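Local coordinates for Crh-like protein 5 (Neosartorya fumigata, PDB 6IBU) that cleaves chitin and transfers the released chain to 1,6-beta-glucan or to another chitin chain, cross-linking polysaccharides in the fungal cell wall and septa, at residues P12-L17 with D65-F70; F70-V75 with R220-N225; D95-D100 with P175-R180; V111-F116 with V159-T164. All blocks are in the same frame, centred on the assembly; numbering follows the deposited sequence.

Contact 1 of 4, residues P12-L17 with D65-F70; sequences PPNKGL and DFYFFF
N14 lies flat over one face of the Y67 ring. The amide and ring planes are only 14° apart, so this is a stack, and N14 ND2 sits 3.4 Å from Y67 CZ. N14 CB adds a CH-pi contact 3.7 Å from the ring centroid. D94 fixes this pair: it accepts from N14 ND2 with one carboxylate oxygen and bonds Y67 OH with the other. Two backbone bonds carry the middle of the contact. Y67 N donates to K15 O at 2.9 Å, and L17 N donates to Y67 O at 3.0 Å. They form a single beta bridge between G16 and Y67. Past the bridge, L17 runs beside F66. The leucine CG is anti to its own nitrogen (chi1 171°), which lays the branch over the aromatic ring. L17 CD1 stands 4.2 Å from the F66 ring centroid, almost on the ring normal. L17 CB also touches the ring rim, 3.6 Å from F66 CD1. The K15 side is looser and open to solvent. K15 CB and CD just brush D65 O, and K15 NZ stays 6.8 Å from D65 OD2, too far for a salt bridge. The bridge ties the N-terminal segment to the loop joining strands 61-64 and 71-78 of the GH16 beta-sandwich, with the side chain of Y67 about 8 Å from that of the chitin-binding R182.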
loop_
_atom_site.group_PDB
_atom_site.type_symbol
_atom_site.label_atom_id
_atom_site.label_comp_id
_atom_site.label_asym_id
_atom_site.label_seq_id
_atom_site.Cartn_x
_atom_site.Cartn_y
_atom_site.Cartn_z
ATOM N N PRO A 12 -15.804 -5.037 15.167
ATOM C CA PRO A 12 -16.868 -4.398 14.395
ATOM C C PRO A 12 -16.598 -4.515 12.894
ATOM O O PRO A 12 -15.453 -4.661 12.479
ATOM C CB PRO A 12 -16.825 -2.924 14.818
ATOM C CG PRO A 12 -15.944 -2.889 16.052
ATOM C CD PRO A 12 -15.013 -4.080 15.950
ATOM N N PRO A 13 -17.639 -4.505 12.028
ATOM C CA PRO A 13 -17.452 -4.575 10.581
ATOM C C PRO A 13 -16.551 -3.498 9.966
ATOM O O PRO A 13 -16.578 -2.395 10.448
ATOM C CB PRO A 13 -18.855 -4.325 10.010
ATOM C CG PRO A 13 -19.794 -4.765 11.106
ATOM C CD PRO A 13 -19.060 -4.529 12.407
ATOM N N ASN A 14 -15.824 -3.834 8.891
ATOM C CA ASN A 14 -15.076 -2.855 8.066
ATOM C C ASN A 14 -16.093 -2.093 7.218
ATOM O O ASN A 14 -16.947 -2.743 6.636
ATOM C CB ASN A 14 -14.054 -3.523 7.140
ATOM C CG ASN A 14 -12.937 -4.253 7.859
ATOM O OD1 ASN A 14 -12.554 -5.348 7.450
ATOM N ND2 ASN A 14 -12.371 -3.652 8.891
ATOM N N LYS A 15 -16.006 -0.764 7.171
ATOM C CA LYS A 15 -16.771 0.051 6.201
ATOM C C LYS A 15 -16.362 -0.388 4.798
ATOM O O LYS A 15 -15.149 -0.490 4.541
ATOM C CB LYS A 15 -16.488 1.535 6.406
ATOM C CG LYS A 15 -17.198 2.458 5.432
ATOM C CD LYS A 15 -17.085 3.925 5.849
ATOM C CE LYS A 15 -17.987 4.854 5.058
ATOM N NZ LYS A 15 -19.381 4.844 5.568
ATOM N N GLY A 16 -17.343 -0.622 3.930
ATOM C CA GLY A 16 -17.130 -1.168 2.582
ATOM C C GLY A 16 -17.200 -0.084 1.529
ATOM O O GLY A 16 -17.851 0.927 1.767
ATOM N N LEU A 17 -16.532 -0.287 0.402
ATOM C CA LEU A 17 -16.749 0.525 -0.806
ATOM C C LEU A 17 -17.989 -0.062 -1.487
ATOM O O LEU A 17 -17.889 -1.157 -2.098
ATOM C CB LEU A 17 -15.497 0.437 -1.674
ATOM C CG LEU A 17 -15.609 1.036 -3.062
ATOM C CD1 LEU A 17 -15.906 2.519 -2.968
ATOM C CD2 LEU A 17 -14.338 0.814 -3.848
ATOM N N ASP A 65 -11.144 5.491 3.603
ATOM C CA ASP A 65 -12.165 5.267 4.659
ATOM C C ASP A 65 -12.725 3.852 4.496
ATOM O O ASP A 65 -12.965 3.201 5.507
ATOM C CB ASP A 65 -13.310 6.276 4.563
ATOM C CG ASP A 65 -12.966 7.683 4.999
ATOM O OD1 ASP A 65 -11.915 7.876 5.670
ATOM O OD2 ASP A 65 -13.747 8.583 4.646
ATOM N N PHE A 66 -12.840 3.384 3.259
ATOM C CA PHE A 66 -13.474 2.103 2.880
ATOM C C PHE A 66 -12.421 1.010 2.705
ATOM O O PHE A 66 -11.221 1.303 2.531
ATOM C CB PHE A 66 -14.239 2.263 1.566
ATOM C CG PHE A 66 -13.407 2.884 0.474
ATOM C CD1 PHE A 66 -12.583 2.109 -0.323
ATOM C CD2 PHE A 66 -13.425 4.255 0.260
ATOM C CE1 PHE A 66 -11.837 2.676 -1.341
ATOM C CE2 PHE A 66 -12.662 4.826 -0.749
ATOM C CZ PHE A 66 -11.879 4.035 -1.556
ATOM N N TYR A 67 -12.904 -0.233 2.752
ATOM C CA TYR A 67 -12.181 -1.474 2.401
ATOM C C TYR A 67 -12.830 -2.019 1.137
ATOM O O TYR A 67 -14.013 -1.789 0.955
ATOM C CB TYR A 67 -12.287 -2.533 3.497
ATOM C CG TYR A 67 -11.582 -2.179 4.773
ATOM C CD1 TYR A 67 -12.058 -1.162 5.586
ATOM C CD2 TYR A 67 -10.471 -2.889 5.203
ATOM C CE1 TYR A 67 -11.429 -0.834 6.775
ATOM C CE2 TYR A 67 -9.831 -2.565 6.391
ATOM C CZ TYR A 67 -10.314 -1.537 7.179
ATOM O OH TYR A 67 -9.688 -1.224 8.344
ATOM N N PHE A 68 -12.067 -2.692 0.293
ATOM C CA PHE A 68 -12.588 -3.439 -0.871
ATOM C C PHE A 68 -12.154 -4.898 -0.710
ATOM O O PHE A 68 -11.191 -5.168 0.008
ATOM C CB PHE A 68 -12.171 -2.744 -2.162
ATOM C CG PHE A 68 -10.727 -2.866 -2.552
ATOM C CD1 PHE A 68 -9.760 -2.105 -1.932
ATOM C CD2 PHE A 68 -10.361 -3.662 -3.624
ATOM C CE1 PHE A 68 -8.436 -2.211 -2.324
ATOM C CE2 PHE A 68 -9.038 -3.771 -4.001
ATOM C CZ PHE A 68 -8.078 -3.039 -3.362
ATOM N N PHE A 69 -12.919 -5.810 -1.301
ATOM C CA PHE A 69 -12.770 -7.269 -1.119
ATOM C C PHE A 69 -12.567 -7.891 -2.483
ATOM O O PHE A 69 -13.570 -8.207 -3.153
ATOM C CB PHE A 69 -13.994 -7.842 -0.422
ATOM C CG PHE A 69 -13.868 -9.276 0.023
ATOM C CD1 PHE A 69 -12.644 -9.800 0.399
ATOM C CD2 PHE A 69 -14.988 -10.081 0.100
ATOM C CE1 PHE A 69 -12.543 -11.105 0.843
ATOM C CE2 PHE A 69 -14.890 -11.387 0.553
ATOM C CZ PHE A 69 -13.668 -11.889 0.926
ATOM N N PHE A 70 -11.308 -8.045 -2.864
ATOM C CA PHE A 70 -10.827 -8.472 -4.200
ATOM C C PHE A 70 -11.081 -7.354 -5.196
ATOM O O PHE A 70 -11.914 -6.486 -4.942
ATOM C CB PHE A 70 -11.452 -9.795 -4.644
ATOM C CG PHE A 70 -11.062 -10.930 -3.736
ATOM C CD1 PHE A 70 -9.744 -11.358 -3.722
ATOM C CD2 PHE A 70 -11.967 -11.541 -2.879
ATOM C CE1 PHE A 70 -9.319 -12.367 -2.876
ATOM C CE2 PHE A 70 -11.544 -12.563 -2.038
ATOM C CZ PHE A 70 -10.223 -12.977 -2.040
#

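Contact 2 of 4, residues F70-V75 with R220-N225; sequences FGKAEV and RIENAN
E222 OE2 is gripped by two nitrogens of R220, two residues earlier on the same strand. R220 NE and R220 NH2 each lie 3.1 Å from E222 OE2, in a side-on salt bridge. The donors come from opposite faces of the carboxylate plane, on the anti side. Across the strands, K72 runs alongside E222, with K72 CB 3.8 Å from E222 CB. K72 NZ stays 4.5 Å from E222 OE2 and makes a long salt bridge to E74, whose OE1 also bonds T143. In the antiparallel pairing K72 and E222 form one hydrogen-bonded pair, E74 and R220 the next; E74 N to R220 O is the shortest bond at 2.8 Å. A73 and I221, the non-hydrogen-bonded pair between them, point to the other face. At the end G71 CA comes 3.2 Å from E222 O, a CA-H...O contact that the lack of a side chain permits. Beyond it A224 N donates to F70 O at 2.9 Å. N223 OD1 accepts from N225 N, an Asx turn, and from F69 N; N223 ND2 bonds L17 O. Strand 140-146 flanks strand 71-78 on its other edge, strand 21-25 flanks 212-223, and I221 packs on L181 of the facing sheet.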
loop_
_atom_site.group_PDB
_atom_site.type_symbol
_atom_site.label_atom_id
_atom_site.label_comp_id
_atom_site.label_asym_id
_atom_site.label_seq_id
_atom_site.Cartn_x
_atom_site.Cartn_y
_atom_site.Cartn_z
ATOM N N PHE A 70 -11.308 -8.045 -2.864
ATOM C CA PHE A 70 -10.827 -8.472 -4.200
ATOM C C PHE A 70 -11.081 -7.354 -5.196
ATOM O O PHE A 70 -11.914 -6.486 -4.942
ATOM C CB PHE A 70 -11.452 -9.795 -4.644
ATOM C CG PHE A 70 -11.062 -10.930 -3.736
ATOM C CD1 PHE A 70 -9.744 -11.358 -3.722
ATOM C CD2 PHE A 70 -11.967 -11.541 -2.879
ATOM C CE1 PHE A 70 -9.319 -12.367 -2.876
ATOM C CE2 PHE A 70 -11.544 -12.563 -2.038
ATOM C CZ PHE A 70 -10.223 -12.977 -2.040
ATOM N N GLY A 71 -10.343 -7.381 -6.295
ATOM C CA GLY A 71 -10.485 -6.417 -7.393
ATOM C C GLY A 71 -9.130 -5.852 -7.773
ATOM O O GLY A 71 -8.220 -6.633 -8.098
ATOM N N LYS A 72 -8.978 -4.537 -7.716
ATOM C CA LYS A 72 -7.831 -3.843 -8.345
ATOM C C LYS A 72 -7.520 -2.555 -7.585
ATOM O O LYS A 72 -8.455 -1.819 -7.240
ATOM C CB LYS A 72 -8.186 -3.546 -9.795
ATOM C CG LYS A 72 -6.999 -3.210 -10.677
ATOM C CD LYS A 72 -7.410 -2.620 -11.996
ATOM C CE LYS A 72 -6.632 -3.186 -13.161
ATOM N NZ LYS A 72 -6.961 -2.462 -14.407
ATOM N N ALA A 73 -6.238 -2.277 -7.367
ATOM C CA ALA A 73 -5.764 -0.962 -6.895
ATOM C C ALA A 73 -4.702 -0.472 -7.886
ATOM O O ALA A 73 -3.720 -1.181 -8.125
ATOM C CB ALA A 73 -5.277 -1.073 -5.470
ATOM N N GLU A 74 -4.938 0.684 -8.489
ATOM C CA GLU A 74 -4.031 1.289 -9.486
ATOM C C GLU A 74 -3.652 2.688 -8.985
ATOM O O GLU A 74 -4.551 3.500 -8.718
ATOM C CB GLU A 74 -4.744 1.273 -10.830
ATOM C CG GLU A 74 -3.889 1.726 -11.995
ATOM C CD GLU A 74 -4.469 1.293 -13.332
ATOM O OE1 GLU A 74 -4.269 0.106 -13.690
ATOM O OE2 GLU A 74 -5.141 2.136 -14.006
ATOM N N VAL A 75 -2.360 2.963 -8.844
ATOM C CA VAL A 75 -1.887 4.251 -8.285
ATOM C C VAL A 75 -0.900 4.859 -9.271
ATOM O O VAL A 75 0.016 4.171 -9.689
ATOM C CB VAL A 75 -1.270 4.068 -6.894
ATOM C CG1 VAL A 75 -0.847 5.405 -6.316
ATOM C CG2 VAL A 75 -2.228 3.352 -5.958
ATOM N N ARG A 220 -7.234 4.528 -8.787
ATOM C CA ARG A 220 -8.400 3.753 -9.260
ATOM C C ARG A 220 -8.522 2.493 -8.408
ATOM O O ARG A 220 -7.565 1.714 -8.376
ATOM C CB ARG A 220 -8.246 3.419 -10.739
ATOM C CG ARG A 220 -9.424 2.642 -11.303
ATOM C CD ARG A 220 -9.142 2.149 -12.702
ATOM N NE ARG A 220 -10.294 1.407 -13.209
ATOM C CZ ARG A 220 -11.399 1.959 -13.703
ATOM N NH1 ARG A 220 -11.523 3.276 -13.783
ATOM N NH2 ARG A 220 -12.376 1.183 -14.145
ATOM N N ILE A 221 -9.648 2.307 -7.729
ATOM C CA ILE A 221 -9.963 1.017 -7.058
ATOM C C ILE A 221 -11.184 0.393 -7.728
ATOM O O ILE A 221 -12.210 1.082 -7.913
ATOM C CB ILE A 221 -10.153 1.200 -5.548
ATOM C CG1 ILE A 221 -8.828 1.585 -4.886
ATOM C CG2 ILE A 221 -10.763 -0.058 -4.943
ATOM C CD1 ILE A 221 -8.953 1.970 -3.436
ATOM N N GLU A 222 -11.068 -0.881 -8.074
ATOM C CA GLU A 222 -12.201 -1.722 -8.535
ATOM C C GLU A 222 -12.505 -2.723 -7.435
ATOM O O GLU A 222 -11.576 -3.387 -6.989
ATOM C CB GLU A 222 -11.840 -2.448 -9.814
ATOM C CG GLU A 222 -11.580 -1.504 -10.958
ATOM C CD GLU A 222 -11.306 -2.216 -12.268
ATOM O OE1 GLU A 222 -11.204 -3.474 -12.245
ATOM O OE2 GLU A 222 -11.205 -1.516 -13.305
ATOM N N ASN A 223 -13.727 -2.713 -6.931
ATOM C CA ASN A 223 -14.147 -3.615 -5.841
ATOM C C ASN A 223 -14.897 -4.772 -6.503
ATOM O O ASN A 223 -15.979 -4.526 -7.068
ATOM C CB ASN A 223 -14.973 -2.880 -4.795
ATOM C CG ASN A 223 -15.263 -3.742 -3.585
ATOM O OD1 ASN A 223 -14.908 -4.921 -3.560
ATOM N ND2 ASN A 223 -15.891 -3.153 -2.577
ATOM N N ALA A 224 -14.332 -5.972 -6.445
ATOM C CA ALA A 224 -14.918 -7.212 -7.007
ATOM C C ALA A 224 -16.232 -7.527 -6.275
ATOM O O ALA A 224 -17.125 -8.125 -6.897
ATOM C CB ALA A 224 -13.922 -8.358 -6.898
ATOM N N ASN A 225 -16.336 -7.132 -5.005
ATOM C CA ASN A 225 -17.469 -7.490 -4.111
ATOM C C ASN A 225 -18.012 -6.237 -3.431
ATOM O O ASN A 225 -17.936 -6.087 -2.218
ATOM C CB ASN A 225 -17.030 -8.564 -3.111
ATOM C CG ASN A 225 -16.722 -9.869 -3.820
ATOM O OD1 ASN A 225 -17.634 -10.628 -4.141
ATOM N ND2 ASN A 225 -15.462 -10.086 -4.170
#

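Contact 3 of 4, residues D95-D100 with P175-R180; sequences DLDEVD and PQTPMR
D97 and T177 meet where the chain enters strand 98-105 of the GH16 beta-sandwich, the strand that carries the probable nucleophile E98. D97 has its CG anti to the carbonyl carbon (chi1 -77°), and this turns the carboxylate onto the loop at P175-T177. D97 OD2 takes a nearly straight bond from Q176 N, 3.0 Å long and 171° at the hydrogen. The donor sits well above the carboxylate plane. The T177 hydroxyl lies between two acids, but its exact place is doubtful and its proton is assigned to neither. D95 comes at T177 from the opposite direction. Its chi1 of 68° places CG between the backbone N and carbonyl carbon, and D95 OD1 also accepts from D97 N, closing an Asx turn. S93 OG bonds this same oxygen, and D97 OD1 accepts from K118 N. Both acids are buried. E98 starts its side chain away from 175-180; D97 and V99 start theirs toward it. M179 bends at chi3, and its SD rests 4.0 Å from D97 O. The apolar part joins V99 to M179 CE and P175. The V99 side chain crosses the P175 ring at about a right angle, with V99 CG2 3.6 Å from P175 CG.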
loop_
_atom_site.group_PDB
_atom_site.type_symbol
_atom_site.label_atom_id
_atom_site.label_comp_id
_atom_site.label_asym_id
_atom_site.label_seq_id
_atom_site.Cartn_x
_atom_site.Cartn_y
_atom_site.Cartn_z
ATOM N N ASP A 95 -6.620 -8.117 9.600
ATOM C CA ASP A 95 -5.827 -9.285 10.117
ATOM C C ASP A 95 -4.395 -9.232 9.580
ATOM O O ASP A 95 -3.614 -10.116 9.829
ATOM C CB ASP A 95 -6.462 -10.668 9.910
ATOM C CG ASP A 95 -6.571 -11.174 8.482
ATOM O OD1 ASP A 95 -6.036 -10.537 7.569
ATOM O OD2 ASP A 95 -7.218 -12.222 8.296
ATOM N N LEU A 96 -4.029 -8.109 8.992
ATOM C CA LEU A 96 -2.645 -7.833 8.532
ATOM C C LEU A 96 -2.309 -8.727 7.332
ATOM O O LEU A 96 -1.153 -8.973 7.133
ATOM C CB LEU A 96 -1.658 -8.018 9.685
ATOM C CG LEU A 96 -1.918 -7.054 10.833
ATOM C CD1 LEU A 96 -0.882 -7.240 11.943
ATOM C CD2 LEU A 96 -1.903 -5.610 10.302
ATOM N N ASP A 97 -3.291 -9.155 6.540
ATOM C CA ASP A 97 -3.029 -9.508 5.131
ATOM C C ASP A 97 -2.538 -8.222 4.471
ATOM O O ASP A 97 -2.959 -7.132 4.870
ATOM C CB ASP A 97 -4.257 -10.029 4.401
ATOM C CG ASP A 97 -4.618 -11.475 4.728
ATOM O OD1 ASP A 97 -3.747 -12.210 5.235
ATOM O OD2 ASP A 97 -5.793 -11.847 4.482
ATOM N N GLU A 98 -1.639 -8.328 3.510
ATOM C CA GLU A 98 -1.007 -7.112 3.011
ATOM C C GLU A 98 -0.340 -7.357 1.673
ATOM O O GLU A 98 0.283 -8.375 1.514
ATOM C CB GLU A 98 0.021 -6.660 4.027
ATOM C CG GLU A 98 0.221 -5.176 4.005
ATOM C CD GLU A 98 1.630 -4.779 3.618
ATOM O OE1 GLU A 98 2.250 -4.000 4.384
ATOM O OE2 GLU A 98 2.129 -5.267 2.569
ATOM N N VAL A 99 -0.467 -6.389 0.780
ATOM C CA VAL A 99 0.215 -6.338 -0.534
ATOM C C VAL A 99 0.753 -4.919 -0.664
ATOM O O VAL A 99 -0.007 -3.971 -0.384
ATOM C CB VAL A 99 -0.757 -6.683 -1.673
ATOM C CG1 VAL A 99 -0.093 -6.522 -3.021
ATOM C CG2 VAL A 99 -1.324 -8.080 -1.505
ATOM N N ASP A 100 1.998 -4.760 -1.088
ATOM C CA ASP A 100 2.557 -3.401 -1.166
ATOM C C ASP A 100 3.596 -3.267 -2.274
ATOM O O ASP A 100 4.115 -4.292 -2.803
ATOM C CB ASP A 100 3.084 -2.933 0.187
ATOM C CG ASP A 100 4.334 -3.632 0.647
ATOM O OD1 ASP A 100 5.390 -3.373 0.060
ATOM O OD2 ASP A 100 4.256 -4.405 1.642
ATOM N N PRO A 175 -3.143 -13.084 0.778
ATOM C CA PRO A 175 -3.981 -11.953 1.182
ATOM C C PRO A 175 -5.414 -12.164 0.682
ATOM O O PRO A 175 -5.572 -12.340 -0.478
ATOM C CB PRO A 175 -3.332 -10.749 0.505
ATOM C CG PRO A 175 -1.899 -11.182 0.312
ATOM C CD PRO A 175 -1.982 -12.663 -0.006
ATOM N N GLN A 176 -6.404 -12.237 1.569
ATOM C CA GLN A 176 -7.759 -12.663 1.152
ATOM C C GLN A 176 -8.812 -12.111 2.098
ATOM O O GLN A 176 -9.878 -12.704 2.177
ATOM C CB GLN A 176 -7.865 -14.185 1.107
ATOM C CG GLN A 176 -7.592 -14.860 2.444
ATOM C CD GLN A 176 -7.529 -16.361 2.268
ATOM O OE1 GLN A 176 -8.555 -17.038 2.170
ATOM N NE2 GLN A 176 -6.323 -16.897 2.220
ATOM N N THR A 177 -8.527 -11.013 2.776
ATOM C CA THR A 177 -9.515 -10.329 3.635
ATOM C C THR A 177 -9.653 -8.911 3.108
ATOM O O THR A 177 -8.799 -8.458 2.368
ATOM C CB THR A 177 -9.082 -10.404 5.093
ATOM O OG1 THR A 177 -7.756 -9.893 5.203
ATOM C CG2 THR A 177 -9.138 -11.812 5.634
ATOM N N PRO A 178 -10.732 -8.190 3.468
ATOM C CA PRO A 178 -10.996 -6.883 2.882
ATOM C C PRO A 178 -9.837 -5.963 3.272
ATOM O O PRO A 178 -9.424 -5.961 4.417
ATOM C CB PRO A 178 -12.304 -6.409 3.524
ATOM C CG PRO A 178 -12.872 -7.666 4.204
ATOM C CD PRO A 178 -11.692 -8.551 4.520
ATOM N N MET A 179 -9.369 -5.182 2.317
ATOM C CA MET A 179 -8.168 -4.358 2.515
ATOM C C MET A 179 -8.475 -2.909 2.195
ATOM O O MET A 179 -9.315 -2.651 1.356
ATOM C CB MET A 179 -7.020 -4.851 1.633
ATOM C CG MET A 179 -6.424 -6.122 2.171
ATOM S SD MET A 179 -4.870 -6.584 1.419
ATOM C CE MET A 179 -5.381 -6.922 -0.259
ATOM N N ARG A 180 -7.762 -2.010 2.854
ATOM C CA ARG A 180 -7.836 -0.580 2.521
ATOM C C ARG A 180 -6.520 -0.189 1.853
ATOM O O ARG A 180 -5.560 -0.959 1.891
ATOM C CB ARG A 180 -8.227 0.212 3.762
ATOM C CG ARG A 180 -7.162 0.314 4.831
ATOM C CD ARG A 180 -7.303 1.662 5.481
ATOM N NE ARG A 180 -7.883 1.523 6.800
ATOM C CZ ARG A 180 -8.792 2.324 7.351
ATOM N NH1 ARG A 180 -9.266 3.385 6.715
ATOM N NH2 ARG A 180 -9.224 2.045 8.566
#

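Contact 4 of 4, residues V111-F116 with V159-T164; sequences VQTNYF and VVRTLT
R161 reaches from one layer of the GH16 beta-sandwich to the other and meets T113 and Y115 of strand 110-116. The two strand segments run nearly parallel, with axes 9.1 Å apart at the nearest point. R161 follows V160 in a classic beta bulge opposite W153. From CB its chain is fully extended: CG is anti to the backbone N, and the chain stays straight as far as NE. R161 CD passes 3.1 Å from T113 OG1. R161 NE and CZ lie farther from that oxygen, and R161 NH1 then donates to T113 OG1 at 3.0 Å, with an angle of 164° at the hydrogen. T113 OG1 lies close to the guanidinium plane. It also bonds T128 O, and R161 NH1 has a second acceptor in R126 O. A cation-pi contact with W153 further holds the group. The other tip, R161 NH2, comes to the edge of the Y115 ring, 3.7 Å from Y115 CE1, with the guanidinium and ring planes 69° apart. L163 covers a face of this same ring. Its side chain crosses Y115 at about a right angle, and L163 CD2 stands 3.4 Å from the ring centroid, only 3° off the normal.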
loop_
_atom_site.group_PDB
_atom_site.type_symbol
_atom_site.label_atom_id
_atom_site.label_comp_id
_atom_site.label_asym_id
_atom_site.label_seq_id
_atom_site.Cartn_x
_atom_site.Cartn_y
_atom_site.Cartn_z
ATOM N N VAL A 111 11.693 -0.999 -7.946
ATOM C CA VAL A 111 10.666 -0.909 -6.875
ATOM C C VAL A 111 10.618 -2.286 -6.222
ATOM O O VAL A 111 10.865 -3.282 -6.900
ATOM C CB VAL A 111 9.288 -0.486 -7.415
ATOM C CG1 VAL A 111 9.321 0.929 -7.953
ATOM C CG2 VAL A 111 8.781 -1.439 -8.484
ATOM N N GLN A 112 10.324 -2.334 -4.937
ATOM C CA GLN A 112 10.183 -3.637 -4.251
ATOM C C GLN A 112 8.701 -4.012 -4.233
ATOM O O GLN A 112 7.867 -3.139 -4.050
ATOM C CB GLN A 112 10.807 -3.607 -2.861
ATOM C CG GLN A 112 11.005 -5.018 -2.338
ATOM C CD GLN A 112 11.375 -5.081 -0.884
ATOM O OE1 GLN A 112 12.216 -5.885 -0.496
ATOM N NE2 GLN A 112 10.756 -4.241 -0.074
ATOM N N THR A 113 8.402 -5.274 -4.483
ATOM C CA THR A 113 7.041 -5.824 -4.306
ATOM C C THR A 113 7.044 -6.639 -3.029
ATOM O O THR A 113 8.059 -7.196 -2.667
ATOM C CB THR A 113 6.556 -6.644 -5.505
ATOM O OG1 THR A 113 7.438 -7.743 -5.733
ATOM C CG2 THR A 113 6.380 -5.817 -6.765
ATOM N N ASN A 114 5.927 -6.703 -2.358
ATOM C CA ASN A 114 5.880 -7.443 -1.085
ATOM C C ASN A 114 4.465 -7.868 -0.735
ATOM O O ASN A 114 3.506 -7.259 -1.207
ATOM C CB ASN A 114 6.407 -6.579 0.040
ATOM C CG ASN A 114 7.491 -7.303 0.786
ATOM O OD1 ASN A 114 7.253 -8.336 1.401
ATOM N ND2 ASN A 114 8.696 -6.779 0.672
ATOM N N TYR A 115 4.360 -8.871 0.112
ATOM C CA TYR A 115 3.063 -9.275 0.683
ATOM C C TYR A 115 3.340 -9.936 2.024
ATOM O O TYR A 115 4.463 -10.413 2.241
ATOM C CB TYR A 115 2.308 -10.175 -0.291
ATOM C CG TYR A 115 2.719 -11.620 -0.225
ATOM C CD1 TYR A 115 3.818 -12.086 -0.924
ATOM C CD2 TYR A 115 2.027 -12.500 0.580
ATOM C CE1 TYR A 115 4.201 -13.410 -0.841
ATOM C CE2 TYR A 115 2.382 -13.834 0.665
ATOM C CZ TYR A 115 3.467 -14.285 -0.055
ATOM O OH TYR A 115 3.832 -15.582 0.039
ATOM N N PHE A 116 2.335 -9.888 2.891
ATOM C CA PHE A 116 2.238 -10.625 4.171
ATOM C C PHE A 116 0.871 -11.300 4.180
ATOM O O PHE A 116 -0.098 -10.717 3.670
ATOM C CB PHE A 116 2.396 -9.679 5.365
ATOM C CG PHE A 116 3.732 -8.986 5.370
ATOM C CD1 PHE A 116 4.847 -9.631 5.875
ATOM C CD2 PHE A 116 3.899 -7.733 4.795
ATOM C CE1 PHE A 116 6.080 -8.995 5.907
ATOM C CE2 PHE A 116 5.147 -7.131 4.761
ATOM C CZ PHE A 116 6.235 -7.757 5.324
ATOM N N VAL A 159 3.018 -7.016 -16.560
ATOM C CA VAL A 159 3.043 -7.849 -15.324
ATOM C C VAL A 159 4.495 -7.944 -14.841
ATOM O O VAL A 159 5.384 -8.253 -15.679
ATOM C CB VAL A 159 2.432 -9.238 -15.556
ATOM C CG1 VAL A 159 2.706 -10.153 -14.384
ATOM C CG2 VAL A 159 0.941 -9.145 -15.812
ATOM N N VAL A 160 4.757 -7.663 -13.563
ATOM C CA VAL A 160 6.150 -7.752 -13.016
ATOM C C VAL A 160 6.239 -8.837 -11.949
ATOM O O VAL A 160 7.370 -9.280 -11.675
ATOM C CB VAL A 160 6.667 -6.406 -12.491
ATOM C CG1 VAL A 160 6.771 -5.413 -13.632
ATOM C CG2 VAL A 160 5.811 -5.855 -11.363
ATOM N N ARG A 161 5.110 -9.248 -11.362
ATOM C CA ARG A 161 5.100 -10.358 -10.387
ATOM C C ARG A 161 3.712 -10.957 -10.267
ATOM O O ARG A 161 2.760 -10.194 -10.181
ATOM C CB ARG A 161 5.513 -9.862 -9.008
ATOM C CG ARG A 161 5.582 -10.966 -7.969
ATOM C CD ARG A 161 6.137 -10.424 -6.681
ATOM N NE ARG A 161 6.155 -11.466 -5.680
ATOM C CZ ARG A 161 6.468 -11.281 -4.411
ATOM N NH1 ARG A 161 6.821 -10.069 -3.989
ATOM N NH2 ARG A 161 6.431 -12.308 -3.582
ATOM N N THR A 162 3.641 -12.277 -10.129
ATOM C CA THR A 162 2.397 -13.008 -9.797
ATOM C C THR A 162 2.624 -13.875 -8.562
ATOM O O THR A 162 3.539 -14.699 -8.571
ATOM C CB THR A 162 1.934 -13.881 -10.966
ATOM O OG1 THR A 162 1.641 -13.052 -12.095
ATOM C CG2 THR A 162 0.704 -14.673 -10.593
ATOM N N LEU A 163 1.788 -13.699 -7.550
ATOM C CA LEU A 163 1.702 -14.597 -6.379
ATOM C C LEU A 163 0.431 -15.438 -6.541
ATOM O O LEU A 163 -0.646 -14.877 -6.493
ATOM C CB LEU A 163 1.672 -13.756 -5.104
ATOM C CG LEU A 163 1.298 -14.535 -3.853
ATOM C CD1 LEU A 163 2.427 -15.483 -3.506
ATOM C CD2 LEU A 163 0.947 -13.593 -2.717
ATOM N N THR A 164 0.569 -16.734 -6.783
ATOM C CA THR A 164 -0.589 -17.659 -6.873
ATOM C C THR A 164 -0.946 -18.073 -5.446
ATOM O O THR A 164 -0.079 -18.039 -4.554
ATOM C CB THR A 164 -0.317 -18.848 -7.798
ATOM O OG1 THR A 164 0.597 -19.716 -7.125
ATOM C CG2 THR A 164 0.251 -18.413 -9.128
#

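Overall arrangement
Contacts 1, 3 and 4 are largely buried, while contact 2 is partly exposed, with its charged face outward. Contact 2 is regular pairing within one sheet. Contact 4 instead joins the two sheets through side chains alone. Contacts 1 and 3 hold loops at one end of the sandwich, the first by a single bridge and ring packing, the second by buried carboxylates. Contacts 1 and 2 share F70, and N225 and N223 bond back to F69 and L17. F68 O bonds M179 N, linking contact 1 to contact 3. Contacts 3 and 4 meet along neighbouring strands 98-105 and 110-116, where E98, the probable nucleophile, pairs with F116.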